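Local coordinates for protein arylalkylamine N-Acetyltransferase 2 (Aedes aegypti, PDB 4FD5) that probably transfers acyl groups from acyl-CoA to arylalkylamines such as dopamine and serotonin, as a GNAT-fold N-acetyltransferase, at residues Asn37-Leu42 / Gln203-Asp208; Phe109-Glu114 / Ile191-Tyr196; Phe185-Glu190 / Lys213-Cys218. All coordinates share one frame; numbering follows the deposited sequence.

Contact 1 (Asn37-Leu42 / Gln203-Asp208)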
loop_
_atom_site.group_PDB
_atom_site.type_symbol
_atom_site.label_atom_id
_atom_site.label_comp_id
_atom_site.label_asym_id
_atom_site.label_seq_id
_atom_site.Cartn_x
_atom_site.Cartn_y
_atom_site.Cartn_z
ATOM N N ASN A 37 -3.796 -9.251 5.529
ATOM C CA ASN A 37 -4.307 -9.018 6.872
ATOM C C ASN A 37 -5.443 -9.974 7.179
ATOM O O ASN A 37 -5.501 -10.561 8.254
ATOM C CB ASN A 37 -4.809 -7.582 7.010
ATOM C CG ASN A 37 -3.700 -6.563 6.923
ATOM O OD1 ASN A 37 -2.523 -6.907 6.882
ATOM N ND2 ASN A 37 -4.074 -5.290 6.905
ATOM N N LYS A 38 -6.350 -10.133 6.221
ATOM C CA LYS A 38 -7.500 -11.000 6.429
ATOM C C LYS A 38 -7.068 -12.469 6.511
ATOM O O LYS A 38 -7.561 -13.222 7.353
ATOM C CB LYS A 38 -8.536 -10.803 5.320
ATOM C CG LYS A 38 -9.834 -11.556 5.567
ATOM C CD LYS A 38 -10.780 -11.461 4.391
ATOM C CE LYS A 38 -11.323 -10.063 4.228
ATOM N NZ LYS A 38 -12.490 -10.047 3.296
ATOM N N ALA A 39 -6.156 -12.867 5.630
ATOM C CA ALA A 39 -5.664 -14.248 5.619
ATOM C C ALA A 39 -5.105 -14.715 6.969
ATOM O O ALA A 39 -5.276 -15.876 7.348
ATOM C CB ALA A 39 -4.621 -14.434 4.517
ATOM N N VAL A 40 -4.428 -13.831 7.692
ATOM C CA VAL A 40 -3.829 -14.229 8.968
ATOM C C VAL A 40 -4.543 -13.658 10.192
ATOM O O VAL A 40 -3.983 -13.632 11.299
ATOM C CB VAL A 40 -2.323 -13.926 9.015
ATOM C CG1 VAL A 40 -1.584 -14.769 7.969
ATOM C CG2 VAL A 40 -2.070 -12.441 8.818
ATOM N N ASN A 41 -5.778 -13.210 9.987
ATOM C CA ASN A 41 -6.607 -12.713 11.077
ATOM C C ASN A 41 -5.894 -11.645 11.893
ATOM O O ASN A 41 -5.913 -11.662 13.124
ATOM C CB ASN A 41 -7.037 -13.876 11.979
ATOM C CG ASN A 41 -7.783 -14.951 11.218
ATOM O OD1 ASN A 41 -8.911 -14.738 10.779
ATOM N ND2 ASN A 41 -7.154 -16.110 11.048
ATOM N N LEU A 42 -5.271 -10.701 11.199
ATOM C CA LEU A 42 -4.464 -9.689 11.866
ATOM C C LEU A 42 -5.304 -8.793 12.758
ATOM O O LEU A 42 -4.885 -8.418 13.856
ATOM C CB LEU A 42 -3.708 -8.853 10.834
ATOM C CG LEU A 42 -2.679 -7.865 11.375
ATOM C CD1 LEU A 42 -1.563 -8.592 12.092
ATOM C CD2 LEU A 42 -2.108 -7.043 10.233
ATOM N N GLN A 203 0.218 -23.651 3.284
ATOM C CA GLN A 203 0.066 -22.298 2.754
ATOM C C GLN A 203 0.097 -21.269 3.872
ATOM O O GLN A 203 -0.672 -21.378 4.830
ATOM C CB GLN A 203 -1.260 -22.202 2.020
ATOM C CG GLN A 203 -1.215 -21.342 0.792
ATOM C CD GLN A 203 -2.517 -21.332 0.027
ATOM O OE1 GLN A 203 -3.028 -22.373 -0.378
ATOM N NE2 GLN A 203 -3.066 -20.144 -0.177
ATOM N N ILE A 204 0.962 -20.262 3.750
ATOM C CA ILE A 204 1.098 -19.255 4.797
ATOM C C ILE A 204 -0.077 -18.281 4.760
ATOM O O ILE A 204 -0.601 -17.882 5.808
ATOM C CB ILE A 204 2.450 -18.501 4.711
ATOM C CG1 ILE A 204 3.614 -19.458 5.051
ATOM C CG2 ILE A 204 2.454 -17.298 5.644
ATOM C CD1 ILE A 204 5.001 -18.864 4.837
ATOM N N PHE A 205 -0.488 -17.911 3.548
ATOM C CA PHE A 205 -1.634 -17.027 3.351
ATOM C C PHE A 205 -2.695 -17.715 2.512
ATOM O O PHE A 205 -2.528 -17.883 1.307
ATOM C CB PHE A 205 -1.219 -15.722 2.652
ATOM C CG PHE A 205 -0.241 -14.906 3.433
ATOM C CD1 PHE A 205 -0.647 -14.229 4.571
ATOM C CD2 PHE A 205 1.078 -14.814 3.032
ATOM C CE1 PHE A 205 0.255 -13.475 5.298
ATOM C CE2 PHE A 205 1.990 -14.060 3.760
ATOM C CZ PHE A 205 1.578 -13.398 4.893
ATOM N N VAL A 206 -3.789 -18.104 3.152
ATOM C CA VAL A 206 -4.940 -18.597 2.427
ATOM C C VAL A 206 -5.837 -17.392 2.226
ATOM O O VAL A 206 -6.459 -16.914 3.172
ATOM C CB VAL A 206 -5.693 -19.694 3.212
ATOM C CG1 VAL A 206 -6.970 -20.113 2.467
ATOM C CG2 VAL A 206 -4.791 -20.891 3.454
ATOM N N VAL A 207 -5.868 -16.887 0.997
ATOM C CA VAL A 207 -6.545 -15.625 0.703
ATOM C C VAL A 207 -7.861 -15.826 -0.039
ATOM O O VAL A 207 -7.997 -16.731 -0.865
ATOM C CB VAL A 207 -5.649 -14.684 -0.138
ATOM C CG1 VAL A 207 -4.285 -14.533 0.507
ATOM C CG2 VAL A 207 -5.512 -15.209 -1.556
ATOM N N ASP A 208 -8.827 -14.962 0.252
ATOM C CA ASP A 208 -10.134 -15.061 -0.374
ATOM C C ASP A 208 -10.062 -14.668 -1.838
ATOM O O ASP A 208 -9.261 -13.816 -2.221
ATOM C CB ASP A 208 -11.154 -14.175 0.345
ATOM C CG ASP A 208 -11.466 -14.662 1.742
ATOM O OD1 ASP A 208 -11.062 -15.792 2.084
ATOM O OD2 ASP A 208 -12.129 -13.921 2.498
HETATM O O HOH W 1 -3.939 -18.021 5.955
#

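Contact 2 (Phe109-Glu114 / Ile191-Tyr196)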
loop_
_atom_site.group_PDB
_atom_site.type_symbol
_atom_site.label_atom_id
_atom_site.label_comp_id
_atom_site.label_asym_id
_atom_site.label_seq_id
_atom_site.Cartn_x
_atom_site.Cartn_y
_atom_site.Cartn_z
ATOM N N PHE A 109 5.207 -8.971 6.896
ATOM C CA PHE A 109 6.458 -8.234 6.738
ATOM C C PHE A 109 7.495 -9.082 5.992
ATOM O O PHE A 109 8.141 -8.619 5.053
ATOM C CB PHE A 109 7.003 -7.799 8.107
ATOM C CG PHE A 109 8.233 -6.919 8.029
ATOM C CD1 PHE A 109 8.138 -5.541 8.219
ATOM C CD2 PHE A 109 9.480 -7.464 7.759
ATOM C CE1 PHE A 109 9.268 -4.730 8.145
ATOM C CE2 PHE A 109 10.611 -6.659 7.683
ATOM C CZ PHE A 109 10.504 -5.293 7.874
ATOM N N LYS A 110 7.638 -10.330 6.421
ATOM C CA LYS A 110 8.588 -11.256 5.832
ATOM C C LYS A 110 8.340 -11.486 4.347
ATOM O O LYS A 110 9.280 -11.432 3.550
ATOM C CB LYS A 110 8.571 -12.586 6.590
ATOM C CG LYS A 110 9.625 -13.582 6.149
ATOM C CD LYS A 110 9.647 -14.795 7.092
ATOM C CE LYS A 110 10.094 -16.065 6.373
ATOM N NZ LYS A 110 11.520 -16.034 5.936
ATOM N N LEU A 111 7.088 -11.736 3.961
ATOM C CA LEU A 111 6.820 -11.950 2.539
ATOM C C LEU A 111 7.212 -10.716 1.722
ATOM O O LEU A 111 7.882 -10.820 0.677
ATOM C CB LEU A 111 5.358 -12.296 2.300
ATOM C CG LEU A 111 4.927 -12.339 0.829
ATOM C CD1 LEU A 111 5.727 -13.377 0.013
ATOM C CD2 LEU A 111 3.433 -12.602 0.747
ATOM N N LEU A 112 6.807 -9.544 2.202
ATOM C CA LEU A 112 7.100 -8.331 1.424
ATOM C C LEU A 112 8.612 -8.050 1.344
ATOM O O LEU A 112 9.144 -7.699 0.276
ATOM C CB LEU A 112 6.332 -7.134 1.980
ATOM C CG LEU A 112 4.817 -7.303 1.989
ATOM C CD1 LEU A 112 4.191 -6.254 2.887
ATOM C CD2 LEU A 112 4.267 -7.224 0.571
ATOM N N TYR A 113 9.314 -8.233 2.457
ATOM C CA TYR A 113 10.778 -8.095 2.465
ATOM C C TYR A 113 11.466 -9.044 1.473
ATOM O O TYR A 113 12.304 -8.647 0.647
ATOM C CB TYR A 113 11.289 -8.335 3.889
ATOM C CG TYR A 113 12.791 -8.410 3.995
ATOM C CD1 TYR A 113 13.564 -7.254 4.019
ATOM C CD2 TYR A 113 13.435 -9.640 4.077
ATOM C CE1 TYR A 113 14.934 -7.324 4.113
ATOM C CE2 TYR A 113 14.804 -9.719 4.168
ATOM C CZ TYR A 113 15.547 -8.555 4.184
ATOM O OH TYR A 113 16.919 -8.639 4.276
ATOM N N GLU A 114 11.083 -10.309 1.551
ATOM C CA GLU A 114 11.645 -11.329 0.685
ATOM C C GLU A 114 11.427 -11.013 -0.779
ATOM O O GLU A 114 12.344 -11.153 -1.589
ATOM C CB GLU A 114 11.008 -12.672 0.973
ATOM C CG GLU A 114 11.396 -13.264 2.280
ATOM C CD GLU A 114 10.746 -14.614 2.457
ATOM O OE1 GLU A 114 9.560 -14.757 2.067
ATOM O OE2 GLU A 114 11.426 -15.529 2.954
ATOM N N ILE A 191 4.258 -13.368 -7.056
ATOM C CA ILE A 191 4.194 -14.685 -6.420
ATOM C C ILE A 191 2.748 -15.095 -6.140
ATOM O O ILE A 191 1.922 -14.273 -5.720
ATOM C CB ILE A 191 5.052 -14.741 -5.134
ATOM C CG1 ILE A 191 5.098 -16.174 -4.573
ATOM C CG2 ILE A 191 4.534 -13.761 -4.088
ATOM C CD1 ILE A 191 6.028 -16.314 -3.380
ATOM N N ASN A 192 2.432 -16.361 -6.415
ATOM C CA ASN A 192 1.104 -16.899 -6.153
ATOM C C ASN A 192 1.011 -17.313 -4.702
ATOM O O ASN A 192 1.896 -18.009 -4.206
ATOM C CB ASN A 192 0.840 -18.141 -7.012
ATOM C CG ASN A 192 0.729 -17.825 -8.489
ATOM O OD1 ASN A 192 0.018 -16.906 -8.885
ATOM N ND2 ASN A 192 1.428 -18.599 -9.312
ATOM N N TYR A 193 -0.049 -16.883 -4.029
ATOM C CA TYR A 193 -0.248 -17.209 -2.620
ATOM C C TYR A 193 -0.338 -18.723 -2.419
ATOM O O TYR A 193 0.075 -19.246 -1.393
ATOM C CB TYR A 193 -1.493 -16.512 -2.081
ATOM C CG TYR A 193 -1.375 -15.006 -2.100
ATOM C CD1 TYR A 193 -0.251 -14.386 -1.581
ATOM C CD2 TYR A 193 -2.368 -14.220 -2.651
ATOM C CE1 TYR A 193 -0.129 -13.009 -1.600
ATOM C CE2 TYR A 193 -2.257 -12.850 -2.671
ATOM C CZ TYR A 193 -1.127 -12.260 -2.142
ATOM O OH TYR A 193 -0.994 -10.888 -2.161
ATOM N N THR A 194 -0.857 -19.429 -3.413
ATOM C CA THR A 194 -0.979 -20.876 -3.256
ATOM C C THR A 194 0.367 -21.582 -3.329
ATOM O O THR A 194 0.469 -22.758 -2.980
ATOM C CB THR A 194 -1.944 -21.500 -4.280
ATOM O OG1 THR A 194 -1.591 -21.069 -5.598
ATOM C CG2 THR A 194 -3.376 -21.093 -3.985
ATOM N N ASP A 195 1.402 -20.871 -3.775
ATOM C CA ASP A 195 2.733 -21.464 -3.920
ATOM C C ASP A 195 3.670 -21.063 -2.785
ATOM O O ASP A 195 4.824 -21.480 -2.756
ATOM C CB ASP A 195 3.376 -21.049 -5.250
ATOM C CG ASP A 195 2.581 -21.496 -6.463
ATOM O OD1 ASP A 195 1.885 -22.533 -6.401
ATOM O OD2 ASP A 195 2.659 -20.796 -7.491
ATOM N N TYR A 196 3.185 -20.240 -1.859
ATOM C CA TYR A 196 4.040 -19.721 -0.798
ATOM C C TYR A 196 3.774 -20.491 0.496
ATOM O O TYR A 196 2.783 -20.232 1.179
ATOM C CB TYR A 196 3.783 -18.219 -0.626
ATOM C CG TYR A 196 4.663 -17.535 0.395
ATOM C CD1 TYR A 196 6.042 -17.524 0.255
ATOM C CD2 TYR A 196 4.109 -16.888 1.502
ATOM C CE1 TYR A 196 6.849 -16.900 1.184
ATOM C CE2 TYR A 196 4.910 -16.249 2.434
ATOM C CZ TYR A 196 6.279 -16.261 2.272
ATOM O OH TYR A 196 7.093 -15.638 3.189
#

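Contact 3 (Phe185-Glu190 / Lys213-Cys218)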
loop_
_atom_site.group_PDB
_atom_site.type_symbol
_atom_site.label_atom_id
_atom_site.label_comp_id
_atom_site.label_asym_id
_atom_site.label_seq_id
_atom_site.Cartn_x
_atom_site.Cartn_y
_atom_site.Cartn_z
ATOM N N PHE A 185 1.301 0.790 -14.915
ATOM C CA PHE A 185 2.245 0.074 -14.064
ATOM C C PHE A 185 2.523 -1.306 -14.641
ATOM O O PHE A 185 1.622 -1.946 -15.197
ATOM C CB PHE A 185 1.724 -0.038 -12.627
ATOM C CG PHE A 185 1.845 1.235 -11.827
ATOM C CD1 PHE A 185 1.130 2.367 -12.184
ATOM C CD2 PHE A 185 2.671 1.292 -10.713
ATOM C CE1 PHE A 185 1.237 3.550 -11.439
ATOM C CE2 PHE A 185 2.785 2.467 -9.965
ATOM C CZ PHE A 185 2.057 3.590 -10.322
ATOM N N ILE A 186 3.776 -1.736 -14.502
ATOM C CA ILE A 186 4.277 -2.997 -15.039
ATOM C C ILE A 186 4.705 -3.886 -13.883
ATOM O O ILE A 186 5.332 -3.413 -12.929
ATOM C CB ILE A 186 5.526 -2.734 -15.917
ATOM C CG1 ILE A 186 5.176 -1.792 -17.069
ATOM C CG2 ILE A 186 6.140 -4.042 -16.416
ATOM C CD1 ILE A 186 3.966 -2.220 -17.833
ATOM N N THR A 187 4.407 -5.178 -13.984
ATOM C CA THR A 187 4.810 -6.128 -12.948
ATOM C C THR A 187 6.296 -6.474 -13.069
ATOM O O THR A 187 6.761 -6.904 -14.133
ATOM C CB THR A 187 3.944 -7.414 -13.011
ATOM O OG1 THR A 187 2.573 -7.060 -12.798
ATOM C CG2 THR A 187 4.371 -8.423 -11.964
ATOM N N LYS A 188 7.032 -6.260 -11.982
ATOM C CA LYS A 188 8.455 -6.554 -11.926
ATOM C C LYS A 188 8.703 -7.855 -11.178
ATOM O O LYS A 188 9.682 -8.553 -11.457
ATOM C CB LYS A 188 9.224 -5.411 -11.261
ATOM C CG LYS A 188 9.041 -4.073 -11.955
ATOM C CD LYS A 188 9.293 -4.206 -13.454
ATOM C CE LYS A 188 10.552 -3.467 -13.881
ATOM N NZ LYS A 188 10.867 -3.719 -15.320
ATOM N N CYS A 189 7.825 -8.181 -10.232
ATOM C CA CYS A 189 8.022 -9.397 -9.427
ATOM C C CYS A 189 6.641 -9.914 -9.056
ATOM O O CYS A 189 5.754 -9.119 -8.818
ATOM C CB CYS A 189 8.834 -9.055 -8.155
ATOM S SG CYS A 189 9.419 -10.469 -7.210
ATOM N N GLU A 190 6.431 -11.225 -9.016
ATOM C CA GLU A 190 5.120 -11.723 -8.600
ATOM C C GLU A 190 5.214 -13.085 -7.939
ATOM O O GLU A 190 6.126 -13.856 -8.218
ATOM C CB GLU A 190 4.137 -11.758 -9.764
ATOM C CG GLU A 190 4.452 -12.758 -10.851
ATOM C CD GLU A 190 3.475 -12.661 -12.010
ATOM O OE1 GLU A 190 2.627 -11.739 -12.003
ATOM O OE2 GLU A 190 3.557 -13.494 -12.929
ATOM N N LYS A 213 -2.304 -13.263 -6.335
ATOM C CA LYS A 213 -0.867 -13.002 -6.366
ATOM C C LYS A 213 -0.496 -11.727 -5.642
ATOM O O LYS A 213 -1.299 -10.804 -5.548
ATOM C CB LYS A 213 -0.388 -12.834 -7.814
ATOM C CG LYS A 213 -0.504 -14.053 -8.691
ATOM C CD LYS A 213 -0.255 -13.697 -10.154
ATOM C CE LYS A 213 -0.346 -14.926 -11.053
ATOM N NZ LYS A 213 0.071 -14.611 -12.439
ATOM N N LEU A 214 0.731 -11.692 -5.141
ATOM C CA LEU A 214 1.365 -10.440 -4.740
ATOM C C LEU A 214 2.183 -9.986 -5.943
ATOM O O LEU A 214 2.993 -10.758 -6.461
ATOM C CB LEU A 214 2.300 -10.664 -3.559
ATOM C CG LEU A 214 3.354 -9.584 -3.299
ATOM C CD1 LEU A 214 2.714 -8.244 -2.979
ATOM C CD2 LEU A 214 4.244 -10.015 -2.156
ATOM N N LYS A 215 1.969 -8.754 -6.406
ATOM C CA LYS A 215 2.745 -8.244 -7.536
ATOM C C LYS A 215 3.450 -6.971 -7.115
ATOM O O LYS A 215 2.804 -6.050 -6.624
ATOM C CB LYS A 215 1.848 -7.943 -8.736
ATOM C CG LYS A 215 1.072 -9.137 -9.272
ATOM C CD LYS A 215 0.319 -8.774 -10.556
ATOM C CE LYS A 215 -0.446 -9.980 -11.093
ATOM N NZ LYS A 215 -1.061 -9.682 -12.413
ATOM N N ILE A 216 4.771 -6.932 -7.275
ATOM C CA ILE A 216 5.509 -5.679 -7.158
ATOM C C ILE A 216 5.557 -5.028 -8.538
ATOM O O ILE A 216 6.089 -5.622 -9.508
ATOM C CB ILE A 216 6.920 -5.863 -6.596
ATOM C CG1 ILE A 216 6.847 -6.439 -5.181
ATOM C CG2 ILE A 216 7.677 -4.535 -6.610
ATOM C CD1 ILE A 216 8.212 -6.692 -4.569
ATOM N N MET A 217 4.986 -3.827 -8.605
ATOM C CA MET A 217 4.684 -3.173 -9.867
ATOM C C MET A 217 5.277 -1.781 -9.870
ATOM O O MET A 217 5.386 -1.144 -8.822
ATOM C CB MET A 217 3.164 -3.086 -10.070
ATOM C CG MET A 217 2.463 -4.439 -9.953
ATOM S SD MET A 217 0.672 -4.381 -10.144
ATOM C CE MET A 217 0.546 -4.255 -11.937
ATOM N N CYS A 218 5.669 -1.303 -11.042
ATOM C CA CYS A 218 6.252 0.033 -11.102
ATOM C C CYS A 218 5.964 0.781 -12.401
ATOM O O CYS A 218 5.544 0.200 -13.399
ATOM C CB CYS A 218 7.756 -0.031 -10.843
ATOM S SG CYS A 218 8.665 -0.779 -12.199
HETATM O O HOH W 2 1.118 -8.944 -14.100
#

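Contact 1 (Asn37-Leu42 / Gln203-Asp208)
Ala39, in the last turn of helix 35-39, is the most deeply covered residue, its CB pressing on Val206 O at 3.4 Å as well as on apolar groups of the irregular chain Gln203-Asp208. Ala39 CB lies at the edge of the Phe205 ring, 4.0 Å from Phe205 CD1, and also meets Val207 CG1. Val40 adds its CG1 branch, which reaches obliquely to Phe205 CE1 at 3.5 Å; with CG1 beside the backbone N (chi1 -64°), that methyl is swung over to the ring. Phe205 also rests on Ile108 and Leu111 of helix 103-116.

The polar part is bridged by one water. It donates to Ala39 O at 2.9 Å, accepts from Val206 N at 2.8 Å and gives a weak third bond to Ile204 O. At the solvent side Lys38 crosses Asp208 at about a right angle, and its aliphatic chain does the touching, Lys38 CD to Asp208 OD2 at 3.4 Å. The salt bridge from Lys38 NZ to Asp208 OD2 is long, 4.0 Å; Asp33 is the stronger partner. The helix stops in a Schellman motif, with Asn41 as C-prime.

Shape and a shared water, more than direct polar bonds, therefore join this helix end to the loop.

Contact 2 (Phe109-Glu114 / Ile191-Tyr196)
Leu111 CD1 sits squarely over one face of the Tyr196 ring, 3.8 Å from its centroid and 13° off the normal, a textbook CH-pi contact. Its CG stands anti to the backbone N, which carries the isobutyl group out from the helix and past the tyrosine in the opposite direction. Leu111 CD1 also reaches Ile191 CG2 at 4.3 Å, and Leu111 CD2 approaches the edge of the Tyr193 ring at CE1, likewise at 4.3 Å.

In the fold, this leucine brings helix 103-116 against the end of the outermost strand, 186-192, just where the chain leaves the sheet through a 3-10 turn at 193-195; Leu214 of the neighbouring strand packs on Leu111 as well. The Tyr193 hydroxyl is hydrogen-bonded to Thr172 O.

At the far end of the Tyr196 ring, OH donates to Glu114 OE1 over 2.8 Å, meeting it on the syn side but 35° out of the carboxylate plane. Carboxylate and ring are turned 76° against each other. One helical turn back, Lys110 NZ forms a 3.0 Å salt bridge with Glu114 OE2, coming from above the carboxylate plane, and this second grip probably steadies the acceptor and favours its negative charge.

Contact 3 (Phe185-Glu190 / Lys213-Cys218)
A classic beta bulge interrupts the antiparallel pairing of the edge strand 186-192 with strand 213-220, and Lys188 and Cys189 together face Ile216 across it. Ile216 O takes both amides: Lys188 N at 2.7 Å, nearly in line with the carbonyl, and Cys189 N at 3.2 Å, in the carbonyl plane on a lone pair. Ile216 N returns a bond to Cys189 O. Beyond the bulge, Ile186 and Cys218 form a regular hydrogen-bonded pair, with Ile186 N to Cys218 O at 2.8 Å.

Cys189 and Ile216 meet CB to CB on the face covered by helix 103-116. At the corner, Lys188 CG, beside its backbone N, lies 3.3 Å from Cys218 SG, a tight contact, and the bends beyond curl CD and CE round the same sulfur. Thr187, Glu190, Lys215 and Met217 lie on the opposite face. There a water joins Thr187 OG1, at 2.7 Å, to Lys215 NZ. Glu190 CG sits between backbone N and carbonyl carbon (chi1 67°), and the extended acid runs alongside Lys215, pointing the same way; Glu190 OE2 makes a long salt bridge, 3.7 Å, to Lys213 NZ.

Antiparallel pairing of the last two strands, in the order 5-7-6, is the C-terminal arrangement of the GNAT fold.

How the contacts relate
From the N terminus, the chain first passes through helix 35-39, whose end meets 203-208 only after some 160 residues: contact 1 closes the longest loop. Helix 103-116 lies within that loop and pairs with 191-196, so contact 2 nests inside contact 1. Contact 3 joins strand 186-192 to strand 213-220 over a short connection and crosses both others along the sequence. Contacts 1 and 2 touch through a probable backbone bond from Ile204 N to Tyr196 O and through Phe205 on Leu111 and Val207 on Tyr193. Contacts 2 and 3 share strand 186-192, with Ile191 O probably bonded to Leu214 N. Together they tie the sheet edge to helix 103-116 and onward to helix 35-39.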